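Local coordinates for D-alanyl transferase DltD (PDB 6O93), which probably takes part in the D-alanylation of lipoteichoic acid in the Gram-positive cell wall, as a membrane-anchored member of the SGNH hydrolase clan, at residues L103-F108 and V293-N298. Numbering follows the deposited sequence.
With NA (sodium ion), chain K.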
ATOM      1  N   LEU A 103      -5.218   0.344  -3.230  1.00 22.11           N
ATOM      2  CA  LEU A 103      -4.908   1.472  -4.089  1.00 22.68           C
ATOM      3  C   LEU A 103      -5.482   2.755  -3.503  1.00 24.18           C
ATOM      4  O   LEU A 103      -6.494   2.746  -2.798  1.00 26.37           O
ATOM      5  CB  LEU A 103      -5.467   1.245  -5.492  1.00 22.84           C
ATOM      6  CG  LEU A 103      -4.665   0.286  -6.374  1.00 23.36           C
ATOM      7  CD1 LEU A 103      -5.565  -0.420  -7.377  1.00 24.70           C
ATOM      8  CD2 LEU A 103      -3.548   1.035  -7.094  1.00 22.54           C
ATOM      9  N   SER A 104      -4.809   3.864  -3.786  1.00 23.71           N
ATOM     10  CA  SER A 104      -5.317   5.185  -3.454  1.00 23.62           C
ATOM     11  C   SER A 104      -5.397   5.992  -4.741  1.00 21.99           C
ATOM     12  O   SER A 104      -4.361   6.197  -5.397  1.00 22.14           O
ATOM     13  CB  SER A 104      -4.417   5.890  -2.434  1.00 24.92           C
ATOM     14  OG  SER A 104      -4.497   5.272  -1.161  1.00 26.37           O
ATOM     15  N   PRO A 105      -6.576   6.452  -5.163  1.00 21.45           N
ATOM     16  CA  PRO A 105      -6.628   7.303  -6.361  1.00 20.44           C
ATOM     17  C   PRO A 105      -5.709   8.502  -6.269  1.00 19.91           C
ATOM     18  O   PRO A 105      -5.186   8.963  -7.293  1.00 19.26           O
ATOM     19  CB  PRO A 105      -8.100   7.728  -6.425  1.00 20.34           C
ATOM     20  CG  PRO A 105      -8.834   6.694  -5.659  1.00 20.63           C
ATOM     21  CD  PRO A 105      -7.910   6.256  -4.569  1.00 20.49           C
ATOM     22  N   GLN A 106      -5.486   9.012  -5.056  1.00 21.01           N
ATOM     23  CA  GLN A 106      -4.662  10.199  -4.870  1.00 22.34           C
ATOM     24  C   GLN A 106      -3.202   9.948  -5.221  1.00 20.12           C
ATOM     25  O   GLN A 106      -2.449  10.909  -5.402  1.00 20.30           O
ATOM     26  CB  GLN A 106      -4.772  10.690  -3.425  1.00 24.06           C
ATOM     27  CG  GLN A 106      -6.189  11.052  -2.988  1.00 26.11           C
ATOM     28  CD  GLN A 106      -7.024   9.836  -2.609  1.00 27.04           C
ATOM     29  OE1 GLN A 106      -6.504   8.728  -2.464  1.00 27.07           O
ATOM     30  NE2 GLN A 106      -8.327  10.040  -2.453  1.00 26.52           N
ATOM     31  N   TRP A 107      -2.787   8.682  -5.318  1.00 19.19           N
ATOM     32  CA  TRP A 107      -1.428   8.375  -5.750  1.00 19.47           C
ATOM     33  C   TRP A 107      -1.164   8.860  -7.168  1.00 18.84           C
ATOM     34  O   TRP A 107      -0.038   9.256  -7.492  1.00 18.86           O
ATOM     35  CB  TRP A 107      -1.179   6.867  -5.692  1.00 19.98           C
ATOM     36  CG  TRP A 107      -1.053   6.284  -4.323  1.00 20.32           C
ATOM     37  CD1 TRP A 107      -1.107   6.946  -3.131  1.00 20.74           C
ATOM     38  CD2 TRP A 107      -0.842   4.905  -4.009  1.00 18.65           C
ATOM     39  NE1 TRP A 107      -0.944   6.059  -2.093  1.00 19.51           N
ATOM     40  CE2 TRP A 107      -0.777   4.800  -2.608  1.00 18.97           C
ATOM     41  CE3 TRP A 107      -0.698   3.747  -4.781  1.00 18.83           C
ATOM     42  CZ2 TRP A 107      -0.577   3.582  -1.960  1.00 18.81           C
ATOM     43  CZ3 TRP A 107      -0.499   2.541  -4.138  1.00 18.95           C
ATOM     44  CH2 TRP A 107      -0.441   2.467  -2.741  1.00 18.70           C
ATOM     45  N   PHE A 108      -2.181   8.825  -8.025  1.00 18.26           N
ATOM     46  CA  PHE A 108      -1.992   8.960  -9.469  1.00 17.75           C
ATOM     47  C   PHE A 108      -2.090  10.425  -9.892  1.00 18.36           C
ATOM     48  O   PHE A 108      -2.885  10.812 -10.746  1.00 19.26           O
ATOM     49  CB  PHE A 108      -3.007   8.086 -10.201  1.00 17.35           C
ATOM     50  CG  PHE A 108      -2.850   6.618  -9.909  1.00 16.67           C
ATOM     51  CD1 PHE A 108      -3.329   6.077  -8.724  1.00 16.87           C
ATOM     52  CD2 PHE A 108      -2.210   5.781 -10.807  1.00 17.22           C
ATOM     53  CE1 PHE A 108      -3.175   4.732  -8.445  1.00 16.12           C
ATOM     54  CE2 PHE A 108      -2.054   4.433 -10.535  1.00 16.96           C
ATOM     55  CZ  PHE A 108      -2.535   3.908  -9.350  1.00 16.44           C
ATOM     56  N   VAL A 293      -7.966  -3.404  -3.683  1.00 16.96           N
ATOM     57  CA  VAL A 293      -9.058  -2.624  -3.112  1.00 18.09           C
ATOM     58  C   VAL A 293      -8.964  -1.202  -3.645  1.00 18.39           C
ATOM     59  O   VAL A 293      -7.882  -0.603  -3.641  1.00 18.94           O
ATOM     60  CB  VAL A 293      -9.014  -2.633  -1.573  1.00 18.60           C
ATOM     61  CG1 VAL A 293     -10.165  -1.823  -0.997  1.00 20.11           C
ATOM     62  CG2 VAL A 293      -9.042  -4.062  -1.047  1.00 19.67           C
ATOM     63  N   ILE A 294     -10.090  -0.666  -4.104  1.00 19.46           N
ATOM     64  CA  ILE A 294     -10.183   0.716  -4.560  1.00 20.73           C
ATOM     65  C   ILE A 294     -11.198   1.424  -3.670  1.00 21.28           C
ATOM     66  O   ILE A 294     -12.380   1.069  -3.682  1.00 21.48           O
ATOM     67  CB  ILE A 294     -10.595   0.824  -6.037  1.00 21.73           C
ATOM     68  CG1 ILE A 294      -9.633   0.032  -6.924  1.00 21.18           C
ATOM     69  CG2 ILE A 294     -10.620   2.289  -6.469  1.00 21.92           C
ATOM     70  CD1 ILE A 294     -10.040  -0.003  -8.384  1.00 21.47           C
ATOM     71  N   PRO A 295     -10.800   2.425  -2.889  1.00 21.93           N
ATOM     72  CA  PRO A 295     -11.749   3.095  -2.006  1.00 23.05           C
ATOM     73  C   PRO A 295     -12.471   4.216  -2.728  1.00 22.96           C
ATOM     74  O   PRO A 295     -12.059   4.634  -3.820  1.00 21.96           O
ATOM     75  CB  PRO A 295     -10.854   3.643  -0.890  1.00 22.50           C
ATOM     76  CG  PRO A 295      -9.592   3.982  -1.607  1.00 21.66           C
ATOM     77  CD  PRO A 295      -9.432   2.947  -2.704  1.00 21.14           C
ATOM     78  N   PRO A 296     -13.555   4.728  -2.153  1.00 23.34           N
ATOM     79  CA  PRO A 296     -14.185   5.930  -2.711  1.00 22.92           C
ATOM     80  C   PRO A 296     -13.692   7.196  -2.033  1.00 22.37           C
ATOM     81  O   PRO A 296     -12.829   7.146  -1.149  1.00 21.01           O
ATOM     82  CB  PRO A 296     -15.671   5.693  -2.434  1.00 24.84           C
ATOM     83  CG  PRO A 296     -15.662   4.940  -1.125  1.00 25.69           C
ATOM     84  CD  PRO A 296     -14.389   4.110  -1.106  1.00 23.57           C
ATOM     85  N   VAL A 297     -14.230   8.336  -2.453  1.00 23.08           N
ATOM     86  CA  VAL A 297     -14.105   9.594  -1.729  1.00 24.40           C
ATOM     87  C   VAL A 297     -15.496   9.978  -1.247  1.00 27.65           C
ATOM     88  O   VAL A 297     -16.472   9.872  -1.997  1.00 27.82           O
ATOM     89  CB  VAL A 297     -13.492  10.702  -2.608  1.00 23.20           C
ATOM     90  CG1 VAL A 297     -13.508  12.039  -1.878  1.00 23.16           C
ATOM     91  CG2 VAL A 297     -12.071  10.333  -3.015  1.00 21.57           C
ATOM     92  N   ASN A 298     -15.588  10.402   0.011  1.00 32.74           N
ATOM     93  CA  ASN A 298     -16.880  10.732   0.602  1.00 39.03           C
ATOM     94  C   ASN A 298     -17.626  11.735  -0.268  1.00 38.81           C
ATOM     95  O   ASN A 298     -17.105  12.808  -0.584  1.00 37.98           O
ATOM     96  CB  ASN A 298     -16.683  11.292   2.012  1.00 44.30           C
ATOM     97  CG  ASN A 298     -17.998  11.571   2.718  1.00 49.84           C
ATOM     98  OD1 ASN A 298     -19.044  11.034   2.348  1.00 51.59           O
ATOM     99  ND2 ASN A 298     -17.949  12.415   3.741  1.00 52.43           N
TER
HETATM  100 NA    NA K 510      -4.139   6.778   1.322  1.00 45.55          NA
HETATM  101  O   HOH W   1     -10.130   7.901  -1.101  1.00 19.17           O
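Leu103 meets Val293 and Ile294 just where strands 98-102 and 289-294, parallel neighbours in the central sheet, run out into their C-terminal loops. Its backbone N donates to Val293 O at 2.9 Å, the last rung of the ladder before proline interrupts the pairing. The side chains of Leu103 and Ile294 run side by side, and Leu103 CD1 touches Ile294 CG1 at 4.1 Å. On the carbonyl side, where a regular sheet would continue with an N-H, Leu103 O faces the ring of Pro295 instead; Pro295 CD comes within 2.9 Å of this oxygen, a tight contact.

Ser104 CB points away from 293-298, and its OG, anti to the carbonyl carbon (chi1 -69°), reaches the sodium ion at 2.9 Å; Ser46 and Glu48 bind the same ion. Ser104 CB also rests on one face of the Trp107 indole, toward the rim. Pro105 starts the short 3-10 turn, and its ring and that of Pro295 pass each other running opposite ways, meeting at their CD atoms, while Leu312 of helix 309-324 packs against both Pro105 and Val297. The Gln106 side chain bends at chi2 (80°), bringing the amide back toward the second loop: NE2 lies 3.8 Å from Val297 CG2 and donates to a water at 3.1 Å, which lies 2.8 Å from Pro296 O and so can bridge the two loops.

The C-terminal ends of the parallel strands thus carry the sodium site, and the Gln106 side chain lies near, without touching, a possible Ser-His-Asp triad, consistent with the SGNH hydrolase clan. Pro295 has no N-H to offer Leu103 O, so the parallel ladder cannot continue there, which is consistent with the two loops parting here.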